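Local atomic coordinates of nigritoxine (PDB entry 5M41), a protein that acts as a bacterial toxin against crustaceans and insects, with a new fold. Residues 161-164 and 165-169; 315-319 and 320-324; 372-375 and 376-380; 604-607 and 608-612; 634-637 and 638-641. One frame throughout, in Å; residues are numbered along the deposited sequence.

In the fold
Each of the five contacts is local, made between neighbours in one continuous run of chain, and they follow one another in series with none nesting in or crossing another. Contact 1 forms the short 3-10 turn that leads into strand 170-173, about 59 Å from the centre of the chain. Contact 2 ends helix 302-319, and contact 3 starts helix 373-382; their centres lie about 12 Å apart, and Asp324 of the first meets Ser373 of the second, tying two helix ends together beside strand 328-336. Contact 4, inside helix 603-614, touches contact 5, the loop turn before strand 649-652, through Asn604, Ala605 and Thr608. Contacts 1 and 5 mark far-apart ends, their centres about 94 Å apart.

Contact 1 of 5, residues 161-164 and 165-169; sequences LGYF and NQKTP
Residues 161-164 and 165-169 make a local surface contact, a short 3-10 turn in the long loop between helix 133-136 and strand 170-173. The turn shows the i to i+3 pattern that defines a 3-10 helix: Asn165 N donates to Gly162 O at 3.0 Å with an N-H...O angle of 165°, and Gln166 N donates to Tyr163 O at 3.1 Å. In both, the donor stands above the carbonyl plane. A further bond, from Lys167 N to Phe164 O, is weak at 3.4 Å, and the helical pattern fades there. With CG beside its own backbone N (chi1 -70°), the Asn165 side chain brings its amide back to Gly162 O. That second bond, from ND2, is weak though also 3.0 Å long. The stronger partner of the amide is Pro116 O, so one NH2 group bridges the turn and a preceding loop.

Beyond the backbone, Lys167 runs back to the edge of the Tyr163 ring and sets its CE near the ring plane, 3.8 Å from Tyr163 CD1. One face of the same ring receives Phe164 CD1, offset toward the rim. Both aromatic side chains also rest on Phe131, and Phe164 meets Tyr81 with the rings about 50° apart. The turn, just ahead of strand 170-173 at the edge of a five-stranded antiparallel sheet, lies against helix 117-120 through Asn165.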
loop_
_atom_site.group_PDB
_atom_site.type_symbol
_atom_site.label_atom_id
_atom_site.label_comp_id
_atom_site.label_asym_id
_atom_site.label_seq_id
_atom_site.Cartn_x
_atom_site.Cartn_y
_atom_site.Cartn_z
ATOM N N LEU A 161 -7.911 22.944 49.127
ATOM C CA LEU A 161 -6.526 23.426 49.282
ATOM C C LEU A 161 -6.244 24.411 50.436
ATOM O O LEU A 161 -5.150 24.995 50.509
ATOM C CB LEU A 161 -6.027 24.031 47.959
ATOM C CG LEU A 161 -5.796 23.127 46.738
ATOM C CD1 LEU A 161 -5.200 23.976 45.628
ATOM C CD2 LEU A 161 -4.873 21.948 47.040
ATOM N N GLY A 162 -7.203 24.568 51.358
ATOM C CA GLY A 162 -7.022 25.430 52.529
ATOM C C GLY A 162 -5.711 25.208 53.257
ATOM O O GLY A 162 -5.093 26.161 53.743
ATOM N N TYR A 163 -5.255 23.959 53.293
ATOM C CA TYR A 163 -4.007 23.630 53.999
ATOM C C TYR A 163 -2.739 24.287 53.418
ATOM O O TYR A 163 -1.715 24.372 54.097
ATOM C CB TYR A 163 -3.824 22.110 54.147
ATOM C CG TYR A 163 -3.474 21.369 52.874
ATOM C CD1 TYR A 163 -2.160 20.964 52.620
ATOM C CD2 TYR A 163 -4.459 21.046 51.932
ATOM C CE1 TYR A 163 -1.832 20.273 51.457
ATOM C CE2 TYR A 163 -4.140 20.360 50.769
ATOM C CZ TYR A 163 -2.827 19.970 50.543
ATOM O OH TYR A 163 -2.514 19.276 49.402
ATOM N N PHE A 164 -2.818 24.776 52.184
ATOM C CA PHE A 164 -1.703 25.504 51.577
ATOM C C PHE A 164 -1.368 26.770 52.391
ATOM O O PHE A 164 -0.262 27.292 52.319
ATOM C CB PHE A 164 -2.029 25.866 50.118
ATOM C CG PHE A 164 -1.650 24.805 49.102
ATOM C CD1 PHE A 164 -1.831 23.439 49.365
ATOM C CD2 PHE A 164 -1.141 25.182 47.853
ATOM C CE1 PHE A 164 -1.486 22.474 48.413
ATOM C CE2 PHE A 164 -0.803 24.220 46.891
ATOM C CZ PHE A 164 -0.975 22.867 47.175
ATOM N N ASN A 165 -2.322 27.247 53.192
ATOM C CA ASN A 165 -2.091 28.433 54.023
ATOM C C ASN A 165 -1.145 28.225 55.196
ATOM O O ASN A 165 -0.578 29.186 55.713
ATOM C CB ASN A 165 -3.417 28.998 54.515
ATOM C CG ASN A 165 -4.206 29.617 53.403
ATOM O OD1 ASN A 165 -3.724 30.526 52.731
ATOM N ND2 ASN A 165 -5.414 29.114 53.176
ATOM N N GLN A 166 -0.970 26.976 55.608
ATOM C CA GLN A 166 -0.087 26.661 56.727
ATOM C C GLN A 166 1.313 26.269 56.266
ATOM O O GLN A 166 2.249 26.212 57.074
ATOM C CB GLN A 166 -0.699 25.559 57.587
ATOM C CG GLN A 166 -2.056 25.946 58.162
ATOM C CD GLN A 166 -3.065 24.816 58.053
ATOM O OE1 GLN A 166 -2.699 23.632 58.079
ATOM N NE2 GLN A 166 -4.343 25.173 57.918
ATOM N N LYS A 167 1.465 26.031 54.967
ATOM C CA LYS A 167 2.749 25.567 54.445
ATOM C C LYS A 167 3.608 26.702 53.922
ATOM O O LYS A 167 3.111 27.747 53.487
ATOM C CB LYS A 167 2.559 24.470 53.390
ATOM C CG LYS A 167 2.228 23.105 53.982
ATOM C CD LYS A 167 1.869 22.120 52.890
ATOM C CE LYS A 167 1.562 20.739 53.438
ATOM N NZ LYS A 167 2.758 20.036 53.964
ATOM N N THR A 168 4.912 26.497 53.989
ATOM C CA THR A 168 5.842 27.467 53.463
ATOM C C THR A 168 6.655 26.813 52.317
ATOM O O THR A 168 7.513 25.958 52.561
ATOM C CB THR A 168 6.685 28.080 54.594
ATOM O OG1 THR A 168 7.570 29.060 54.048
ATOM C CG2 THR A 168 7.476 27.000 55.354
ATOM N N PRO A 169 6.322 27.158 51.055
ATOM C CA PRO A 169 6.956 26.477 49.913
ATOM C C PRO A 169 8.373 26.998 49.633
ATOM O O PRO A 169 8.711 28.098 50.058
ATOM C CB PRO A 169 6.006 26.784 48.740
ATOM C CG PRO A 169 5.280 28.034 49.148
ATOM C CD PRO A 169 5.214 28.042 50.646
#

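Contact 2 of 5, residues 315-319 and 320-324; sequences ADAIE and GKEID
Helix 302-319 ends here with Gly320 N still donating to Asp316 O at 2.9 Å in a straight bond of 171°, after which the backbone turns at Lys321, whose phi is positive (56°). Past that point the carbonyls of the last turn are met by new donors. Ile323 N bonds to Ala317 O at 3.3 Å from above the carbonyl plane, Glu322 N adds a weak bond to the same oxygen, and Lys321 N reaches Ile318 O in another weak one.

The apolar part of the contact is Ile323 on Ala317. Ile323 directs CB at the helix end and its CG1 touches Ala317 CB at 3.9 Å, while the tip leads off; CG1 lies beside the backbone N (chi1 -66°), which turns that branch to the alanine methyl. Both residues also meet strand 340-348, Ala317 at Leu345 and Ile323 at Lys347. Glu322 makes a looser approach, with OE1 4.1 Å from Ala317 CA. Ile318, on another side of the helix, packs on Ser373 and Ile377 of helix 373-382. Positive phi at Lys321 and backbone bonds back into the last turn make this the Schellman motif of a helix C-terminus, here accompanied by the contact of Ile323 with Ala317.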
loop_
_atom_site.group_PDB
_atom_site.type_symbol
_atom_site.label_atom_id
_atom_site.label_comp_id
_atom_site.label_asym_id
_atom_site.label_seq_id
_atom_site.Cartn_x
_atom_site.Cartn_y
_atom_site.Cartn_z
ATOM N N ALA A 315 -15.632 -2.769 10.224
ATOM C CA ALA A 315 -16.769 -2.851 11.152
ATOM C C ALA A 315 -17.046 -4.309 11.498
ATOM O O ALA A 315 -17.201 -4.641 12.668
ATOM C CB ALA A 315 -18.002 -2.167 10.570
ATOM N N ASP A 316 -17.050 -5.185 10.496
ATOM C CA ASP A 316 -17.345 -6.609 10.749
ATOM C C ASP A 316 -16.308 -7.258 11.658
ATOM O O ASP A 316 -16.663 -8.072 12.508
ATOM C CB ASP A 316 -17.480 -7.414 9.458
ATOM C CG ASP A 316 -18.608 -6.926 8.572
ATOM O OD1 ASP A 316 -19.461 -6.131 9.031
ATOM O OD2 ASP A 316 -18.631 -7.335 7.394
ATOM N N ALA A 317 -15.039 -6.880 11.499
ATOM C CA ALA A 317 -13.973 -7.475 12.303
ATOM C C ALA A 317 -14.101 -7.106 13.782
ATOM O O ALA A 317 -13.828 -7.934 14.661
ATOM C CB ALA A 317 -12.607 -7.090 11.760
ATOM N N ILE A 318 -14.533 -5.876 14.049
ATOM C CA ILE A 318 -14.758 -5.410 15.424
ATOM C C ILE A 318 -15.943 -6.116 16.096
ATOM O O ILE A 318 -15.879 -6.461 17.280
ATOM C CB ILE A 318 -14.946 -3.880 15.471
ATOM C CG1 ILE A 318 -13.608 -3.187 15.167
ATOM C CG2 ILE A 318 -15.502 -3.434 16.821
ATOM C CD1 ILE A 318 -13.715 -1.706 14.909
ATOM N N GLU A 319 -17.018 -6.319 15.341
ATOM C CA GLU A 319 -18.199 -7.020 15.850
ATOM C C GLU A 319 -17.939 -8.501 16.109
ATOM O O GLU A 319 -18.280 -9.015 17.174
ATOM C CB GLU A 319 -19.377 -6.864 14.894
ATOM C CG GLU A 319 -20.261 -5.668 15.203
ATOM C CD GLU A 319 -21.389 -5.514 14.200
ATOM O OE1 GLU A 319 -22.085 -6.514 13.922
ATOM O OE2 GLU A 319 -21.576 -4.390 13.683
ATOM N N GLY A 320 -17.335 -9.175 15.134
ATOM C CA GLY A 320 -16.974 -10.585 15.267
ATOM C C GLY A 320 -15.858 -10.864 16.265
ATOM O O GLY A 320 -15.418 -12.007 16.392
ATOM N N LYS A 321 -15.392 -9.825 16.962
ATOM C CA LYS A 321 -14.353 -9.957 18.000
ATOM C C LYS A 321 -13.053 -10.617 17.519
ATOM O O LYS A 321 -12.267 -11.134 18.320
ATOM C CB LYS A 321 -14.898 -10.680 19.242
ATOM C CG LYS A 321 -15.664 -9.783 20.209
ATOM C CD LYS A 321 -16.285 -10.580 21.351
ATOM C CE LYS A 321 -17.489 -11.391 20.873
ATOM N NZ LYS A 321 -17.826 -12.540 21.759
ATOM N N GLU A 322 -12.834 -10.593 16.209
ATOM C CA GLU A 322 -11.531 -10.936 15.647
ATOM C C GLU A 322 -10.507 -9.855 16.031
ATOM O O GLU A 322 -9.313 -10.127 16.169
ATOM C CB GLU A 322 -11.636 -11.061 14.128
ATOM C CG GLU A 322 -12.490 -12.238 13.666
ATOM C CD GLU A 322 -12.591 -12.344 12.149
ATOM O OE1 GLU A 322 -12.901 -11.321 11.492
ATOM O OE2 GLU A 322 -12.368 -13.456 11.617
ATOM N N ILE A 323 -11.009 -8.637 16.223
ATOM C CA ILE A 323 -10.204 -7.453 16.478
ATOM C C ILE A 323 -10.829 -6.690 17.647
ATOM O O ILE A 323 -12.048 -6.571 17.710
ATOM C CB ILE A 323 -10.164 -6.565 15.192
ATOM C CG1 ILE A 323 -9.427 -7.273 14.049
ATOM C CG2 ILE A 323 -9.550 -5.204 15.451
ATOM C CD1 ILE A 323 -7.982 -7.633 14.338
ATOM N N ASP A 324 -9.999 -6.212 18.575
ATOM C CA ASP A 324 -10.435 -5.322 19.676
ATOM C C ASP A 324 -10.285 -3.838 19.320
ATOM O O ASP A 324 -9.370 -3.481 18.584
ATOM C CB ASP A 324 -9.641 -5.625 20.939
ATOM C CG ASP A 324 -10.003 -6.975 21.544
ATOM O OD1 ASP A 324 -11.017 -7.581 21.121
ATOM O OD2 ASP A 324 -9.273 -7.425 22.452
#

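Contact 3 of 5, residues 372-375 and 376-380; sequences SSRD and LIEGF
A capping box opens helix 373-382, with Ser372 at the N-cap and Asp375 three residues on. The bonds are reciprocal: Asp375 N donates to Ser372 OG at 3.1 Å, and Ser372 N donates to Asp375 OD2, also at 3.1 Å, from above the carboxylate plane. The aspartate reaches back because its CG lies beside its own backbone N (chi1 -62°). The regular helical bonds start at the N-cap itself, with Leu376 N to Ser372 O at 3.0 Å, and go on through Gly379 N to Asp375 O at 2.8 Å.

One turn apart, Arg374 and Glu378 lie side by side and point the same way, with guanidinium and carboxylate planes 19° apart. Glu378 OE2 touches the aliphatic part of the arginine, 3.4 Å from Arg374 CG, and stands 4.0 Å from Arg374 NE but well out of the guanidinium plane. The opposite charges are near each other, but no N-H is aimed at the oxygen. The arginine's NH1 and NH2 instead donate to the carbonyls of Gly19 and Arg245. A water lies 2.6 Å from Asp375 OD1 and 2.7 Å from Glu378 OE1, bridging them.

Ser373 OG bonds to Asp324 O, and Leu376 packs on Ile329 and Leu331 of strand 328-336. The arrangement is typical of a capped helix N-terminus, here buried against a strand and a neighbouring helix.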
loop_
_atom_site.group_PDB
_atom_site.type_symbol
_atom_site.label_atom_id
_atom_site.label_comp_id
_atom_site.label_asym_id
_atom_site.label_seq_id
_atom_site.Cartn_x
_atom_site.Cartn_y
_atom_site.Cartn_z
ATOM N N SER A 372 -5.536 2.218 15.449
ATOM C CA SER A 372 -6.360 1.263 16.166
ATOM C C SER A 372 -7.614 0.992 15.341
ATOM O O SER A 372 -8.031 1.850 14.557
ATOM C CB SER A 372 -6.712 1.765 17.570
ATOM O OG SER A 372 -7.857 2.587 17.531
ATOM N N SER A 373 -8.225 -0.190 15.503
ATOM C CA SER A 373 -9.440 -0.472 14.742
ATOM C C SER A 373 -10.517 0.595 14.966
ATOM O O SER A 373 -11.168 1.039 14.008
ATOM C CB SER A 373 -9.983 -1.878 14.993
ATOM O OG SER A 373 -10.182 -2.111 16.351
ATOM N N ARG A 374 -10.660 1.055 16.209
ATOM C CA ARG A 374 -11.603 2.119 16.496
ATOM C C ARG A 374 -11.266 3.410 15.740
ATOM O O ARG A 374 -12.176 4.086 15.277
ATOM C CB ARG A 374 -11.698 2.391 17.996
ATOM C CG ARG A 374 -12.544 3.613 18.309
ATOM C CD ARG A 374 -12.424 4.055 19.768
ATOM N NE ARG A 374 -11.092 4.568 20.112
ATOM C CZ ARG A 374 -10.625 4.601 21.360
ATOM N NH1 ARG A 374 -11.375 4.144 22.338
ATOM N NH2 ARG A 374 -9.416 5.070 21.625
ATOM N N ASP A 375 -9.977 3.746 15.627
ATOM C CA ASP A 375 -9.543 4.923 14.864
ATOM C C ASP A 375 -9.945 4.812 13.401
ATOM O O ASP A 375 -10.335 5.798 12.787
ATOM C CB ASP A 375 -8.019 5.102 14.905
ATOM C CG ASP A 375 -7.479 5.337 16.313
ATOM O OD1 ASP A 375 -8.199 5.905 17.154
ATOM O OD2 ASP A 375 -6.303 4.977 16.562
ATOM N N LEU A 376 -9.826 3.610 12.831
ATOM C CA LEU A 376 -10.225 3.416 11.445
ATOM C C LEU A 376 -11.743 3.603 11.253
ATOM O O LEU A 376 -12.155 4.243 10.280
ATOM C CB LEU A 376 -9.724 2.071 10.904
ATOM C CG LEU A 376 -8.322 2.200 10.275
ATOM C CD1 LEU A 376 -7.284 2.865 11.178
ATOM C CD2 LEU A 376 -7.809 0.892 9.708
ATOM N N ILE A 377 -12.560 3.066 12.167
ATOM C CA ILE A 377 -14.025 3.249 12.076
ATOM C C ILE A 377 -14.328 4.749 12.142
ATOM O O ILE A 377 -15.021 5.292 11.282
ATOM C CB ILE A 377 -14.784 2.508 13.214
ATOM C CG1 ILE A 377 -14.650 0.987 13.072
ATOM C CG2 ILE A 377 -16.263 2.902 13.263
ATOM C CD1 ILE A 377 -15.040 0.439 11.714
ATOM N N GLU A 378 -13.768 5.423 13.142
ATOM C CA GLU A 378 -14.018 6.853 13.315
ATOM C C GLU A 378 -13.531 7.629 12.099
ATOM O O GLU A 378 -14.212 8.523 11.632
ATOM C CB GLU A 378 -13.393 7.374 14.607
ATOM C CG GLU A 378 -14.140 6.890 15.850
ATOM C CD GLU A 378 -13.468 7.264 17.174
ATOM O OE1 GLU A 378 -12.533 8.101 17.180
ATOM O OE2 GLU A 378 -13.890 6.724 18.228
ATOM N N GLY A 379 -12.366 7.264 11.570
ATOM C CA GLY A 379 -11.834 7.919 10.373
ATOM C C GLY A 379 -12.747 7.751 9.150
ATOM O O GLY A 379 -12.898 8.669 8.345
ATOM N N PHE A 380 -13.337 6.573 8.997
ATOM C CA PHE A 380 -14.291 6.359 7.910
ATOM C C PHE A 380 -15.557 7.180 8.094
ATOM O O PHE A 380 -16.021 7.804 7.143
ATOM C CB PHE A 380 -14.626 4.877 7.723
ATOM C CG PHE A 380 -13.617 4.138 6.895
ATOM C CD1 PHE A 380 -13.444 4.441 5.541
ATOM C CD2 PHE A 380 -12.864 3.117 7.455
ATOM C CE1 PHE A 380 -12.511 3.745 4.769
ATOM C CE2 PHE A 380 -11.941 2.424 6.698
ATOM C CZ PHE A 380 -11.761 2.740 5.356
HETATM O O HOH W 1 -10.120 7.412 18.134
#

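Contact 4 of 5, residues 604-607 and 608-612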
loop_
_atom_site.group_PDB
_atom_site.type_symbol
_atom_site.label_atom_id
_atom_site.label_comp_id
_atom_site.label_asym_id
_atom_site.label_seq_id
_atom_site.Cartn_x
_atom_site.Cartn_y
_atom_site.Cartn_z
ATOM N N ASN A 604 7.109 -8.214 -33.796
ATOM C CA ASN A 604 6.751 -6.815 -33.627
ATOM C C ASN A 604 5.836 -6.595 -32.435
ATOM O O ASN A 604 5.923 -5.546 -31.775
ATOM C CB ASN A 604 6.164 -6.216 -34.921
ATOM C CG ASN A 604 7.224 -6.017 -36.006
ATOM O OD1 ASN A 604 8.349 -5.604 -35.732
ATOM N ND2 ASN A 604 6.862 -6.310 -37.244
ATOM N N ALA A 605 4.992 -7.582 -32.133
ATOM C CA ALA A 605 4.096 -7.448 -30.980
ATOM C C ALA A 605 4.987 -7.411 -29.740
ATOM O O ALA A 605 4.820 -6.538 -28.888
ATOM C CB ALA A 605 3.091 -8.593 -30.899
ATOM N N PHE A 606 5.937 -8.355 -29.688
ATOM C CA PHE A 606 6.879 -8.470 -28.581
ATOM C C PHE A 606 7.733 -7.204 -28.508
ATOM O O PHE A 606 7.847 -6.593 -27.450
ATOM C CB PHE A 606 7.767 -9.726 -28.737
ATOM C CG PHE A 606 8.734 -9.950 -27.581
ATOM C CD1 PHE A 606 8.284 -10.457 -26.345
ATOM C CD2 PHE A 606 10.093 -9.657 -27.720
ATOM C CE1 PHE A 606 9.168 -10.669 -25.287
ATOM C CE2 PHE A 606 10.978 -9.873 -26.663
ATOM C CZ PHE A 606 10.523 -10.379 -25.450
ATOM N N LEU A 607 8.287 -6.799 -29.654
ATOM C CA LEU A 607 9.127 -5.593 -29.728
ATOM C C LEU A 607 8.384 -4.371 -29.175
ATOM O O LEU A 607 8.928 -3.638 -28.334
ATOM C CB LEU A 607 9.629 -5.316 -31.168
ATOM C CG LEU A 607 10.416 -4.018 -31.413
ATOM C CD1 LEU A 607 11.650 -3.926 -30.506
ATOM C CD2 LEU A 607 10.792 -3.829 -32.888
ATOM N N THR A 608 7.153 -4.170 -29.638
ATOM C CA THR A 608 6.363 -3.003 -29.253
ATOM C C THR A 608 6.081 -3.054 -27.771
ATOM O O THR A 608 6.283 -2.061 -27.061
ATOM C CB THR A 608 5.041 -2.890 -30.046
ATOM O OG1 THR A 608 5.347 -2.709 -31.435
ATOM C CG2 THR A 608 4.227 -1.679 -29.578
ATOM N N TYR A 609 5.633 -4.210 -27.297
ATOM C CA TYR A 609 5.301 -4.308 -25.875
ATOM C C TYR A 609 6.521 -4.016 -25.003
ATOM O O TYR A 609 6.437 -3.211 -24.084
ATOM C CB TYR A 609 4.628 -5.638 -25.512
ATOM C CG TYR A 609 4.354 -5.766 -24.027
ATOM C CD1 TYR A 609 3.241 -5.151 -23.443
ATOM C CD2 TYR A 609 5.227 -6.472 -23.200
ATOM C CE1 TYR A 609 2.999 -5.250 -22.079
ATOM C CE2 TYR A 609 4.997 -6.581 -21.832
ATOM C CZ TYR A 609 3.878 -5.972 -21.278
ATOM O OH TYR A 609 3.644 -6.079 -19.915
ATOM N N ILE A 610 7.651 -4.636 -25.314
ATOM C CA ILE A 610 8.844 -4.494 -24.497
ATOM C C ILE A 610 9.383 -3.050 -24.526
ATOM O O ILE A 610 9.724 -2.495 -23.464
ATOM C CB ILE A 610 9.914 -5.547 -24.874
ATOM C CG1 ILE A 610 9.418 -6.950 -24.495
ATOM C CG2 ILE A 610 11.264 -5.264 -24.194
ATOM C CD1 ILE A 610 9.204 -7.189 -23.001
ATOM N N GLU A 611 9.425 -2.433 -25.708
ATOM C CA GLU A 611 9.825 -1.027 -25.820
ATOM C C GLU A 611 8.910 -0.134 -24.983
ATOM O O GLU A 611 9.371 0.800 -24.346
ATOM C CB GLU A 611 9.875 -0.570 -27.279
ATOM C CG GLU A 611 10.963 -1.273 -28.085
ATOM C CD GLU A 611 12.364 -0.920 -27.602
ATOM O OE1 GLU A 611 12.659 0.277 -27.509
ATOM O OE2 GLU A 611 13.172 -1.826 -27.320
ATOM N N GLY A 612 7.622 -0.458 -24.944
ATOM C CA GLY A 612 6.685 0.262 -24.099
ATOM C C GLY A 612 7.005 0.077 -22.627
ATOM O O GLY A 612 7.116 1.058 -21.878
#
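Asn604 O is gripped twice by one residue: Thr608 N donates to it at 2.8 Å and Thr608 OG1 at 2.9 Å, from opposite faces of the carbonyl plane. The hydroxyl gets there because OG1 lies beside the threonine's own backbone N (chi1 -63°), which turns it back along helix 603-614.

Further round the helix the contact becomes apolar. Ile610 CG1 sits over one face of the Phe606 ring, 3.8 Å from its centroid and 14° off the normal, a CH-pi contact with CZ as the nearest ring atom at 3.7 Å. The Phe606 ring extends along the helix toward Ile610, its CG opposite the backbone N (chi1 -177°). On another side Leu607 CD1 meets Glu611 CG at 3.7 Å, while the carboxylate of that glutamate forms a salt bridge with Lys614. Met698 and Ile694 of helix 688-704 pack against Phe606 and Ile610, respectively. The buried Thr608 hydroxyl is thus satisfied both ways: it gives its proton to Asn604 O and accepts from Leu642 N, which joins the helix to the loop between helix 625-632 and strand 649-652.

Contact 5 of 5, residues 634-637 and 638-641; sequences KTKK and NDFD
In the loop between helix 625-632 and strand 649-652, Lys636 to Asp639 form a type I beta turn, packed on one side against Phe640 and bare to solvent on the other. The turn is closed by Asp639 N donating to Lys636 O at 3.0 Å, with the donor above the carbonyl plane. On the packed side Thr635 places CG2 over the centre of the Phe640 ring, 3.9 Å from the centroid and only 7° off the normal, a clear CH-pi contact. That methyl lies opposite the threonine's backbone N, while OG1, beside the N (chi1 -48°), bonds to Arg631 O. Thr635 CB also comes 3.7 Å from Phe640 CZ, and the ring's edge meets Lys637 O near its plane. The buried ring then rests on Ala605 and Thr608 of helix 603-614, and Lys637 O probably accepts from Asn604 ND2. Between the turn and that helix, in plane at the ring's edge, a water accepts from Phe640 N at 2.8 Å and lies beside Lys637 O.

The exposed side is looser. Lys636 and Asp639 lie side by side, pointing the same way, yet their charged ends stay apart; Asp639 OD2 instead touches the aliphatic CB and CD of the lysine. Lys637 sends its extended chain to Asp647 in a salt bridge. Here a second water accepts from Lys636 N at 2.9 Å and donates to Asp639 OD2 at 2.5 Å.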
loop_
_atom_site.group_PDB
_atom_site.type_symbol
_atom_site.label_atom_id
_atom_site.label_comp_id
_atom_site.label_asym_id
_atom_site.label_seq_id
_atom_site.Cartn_x
_atom_site.Cartn_y
_atom_site.Cartn_z
ATOM N N LYS A 634 -5.840 -9.322 -31.694
ATOM C CA LYS A 634 -6.645 -8.961 -32.863
ATOM C C LYS A 634 -5.801 -8.240 -33.899
ATOM O O LYS A 634 -6.309 -7.864 -34.954
ATOM C CB LYS A 634 -7.779 -8.020 -32.450
ATOM C CG LYS A 634 -8.774 -8.604 -31.457
ATOM C CD LYS A 634 -9.555 -7.482 -30.787
ATOM C CE LYS A 634 -10.761 -8.037 -30.046
ATOM N NZ LYS A 634 -10.959 -7.325 -28.758
ATOM N N THR A 635 -4.516 -8.048 -33.599
ATOM C CA THR A 635 -3.632 -7.239 -34.426
ATOM C C THR A 635 -2.605 -8.097 -35.170
ATOM O O THR A 635 -1.935 -8.939 -34.575
ATOM C CB THR A 635 -2.929 -6.164 -33.557
ATOM O OG1 THR A 635 -3.907 -5.500 -32.741
ATOM C CG2 THR A 635 -2.178 -5.125 -34.430
ATOM N N LYS A 636 -2.484 -7.873 -36.476
ATOM C CA LYS A 636 -1.512 -8.588 -37.303
ATOM C C LYS A 636 -0.079 -8.072 -37.093
ATOM O O LYS A 636 0.129 -6.946 -36.625
ATOM C CB LYS A 636 -1.885 -8.489 -38.793
ATOM C CG LYS A 636 -3.197 -9.165 -39.211
ATOM C CD LYS A 636 -3.720 -8.470 -40.473
ATOM C CE LYS A 636 -4.190 -9.437 -41.550
ATOM N NZ LYS A 636 -5.430 -10.166 -41.160
ATOM N N LYS A 637 0.895 -8.897 -37.473
ATOM C CA LYS A 637 2.321 -8.651 -37.178
ATOM C C LYS A 637 2.846 -7.282 -37.637
ATOM O O LYS A 637 3.621 -6.637 -36.931
ATOM C CB LYS A 637 3.192 -9.785 -37.725
ATOM C CG LYS A 637 3.019 -10.017 -39.222
ATOM C CD LYS A 637 3.754 -11.250 -39.729
ATOM C CE LYS A 637 3.558 -11.404 -41.242
ATOM N NZ LYS A 637 4.229 -12.638 -41.710
ATOM N N ASN A 638 2.403 -6.815 -38.795
ATOM C CA ASN A 638 2.904 -5.542 -39.301
ATOM C C ASN A 638 2.003 -4.346 -38.982
ATOM O O ASN A 638 2.183 -3.265 -39.525
ATOM C CB ASN A 638 3.243 -5.659 -40.786
ATOM C CG ASN A 638 4.275 -6.755 -41.056
ATOM O OD1 ASN A 638 5.201 -6.971 -40.256
ATOM N ND2 ASN A 638 4.120 -7.455 -42.178
ATOM N N ASP A 639 1.070 -4.534 -38.053
ATOM C CA ASP A 639 0.121 -3.474 -37.684
ATOM C C ASP A 639 0.293 -2.937 -36.257
ATOM O O ASP A 639 -0.601 -2.248 -35.746
ATOM C CB ASP A 639 -1.322 -3.954 -37.873
ATOM C CG ASP A 639 -1.719 -4.122 -39.350
ATOM O OD1 ASP A 639 -1.134 -3.474 -40.241
ATOM O OD2 ASP A 639 -2.640 -4.908 -39.612
ATOM N N PHE A 640 1.423 -3.241 -35.618
ATOM C CA PHE A 640 1.759 -2.653 -34.305
ATOM C C PHE A 640 2.505 -1.331 -34.490
ATOM O O PHE A 640 3.009 -1.062 -35.577
ATOM C CB PHE A 640 2.601 -3.627 -33.471
ATOM C CG PHE A 640 1.852 -4.860 -33.058
ATOM C CD1 PHE A 640 1.111 -4.878 -31.882
ATOM C CD2 PHE A 640 1.889 -6.004 -33.845
ATOM C CE1 PHE A 640 0.415 -6.014 -31.500
ATOM C CE2 PHE A 640 1.197 -7.156 -33.468
ATOM C CZ PHE A 640 0.449 -7.157 -32.298
ATOM N N ASP A 641 2.585 -0.514 -33.439
ATOM C CA ASP A 641 3.292 0.777 -33.508
ATOM C C ASP A 641 4.710 0.615 -34.056
ATOM O O ASP A 641 5.198 1.453 -34.816
ATOM C CB ASP A 641 3.342 1.446 -32.134
ATOM C CG ASP A 641 4.084 2.786 -32.154
ATOM O OD1 ASP A 641 3.506 3.784 -32.644
ATOM O OD2 ASP A 641 5.238 2.847 -31.666
HETATM O O HOH W 2 -4.031 -5.785 -37.771
HETATM O O HOH W 3 3.903 -4.022 -36.646
#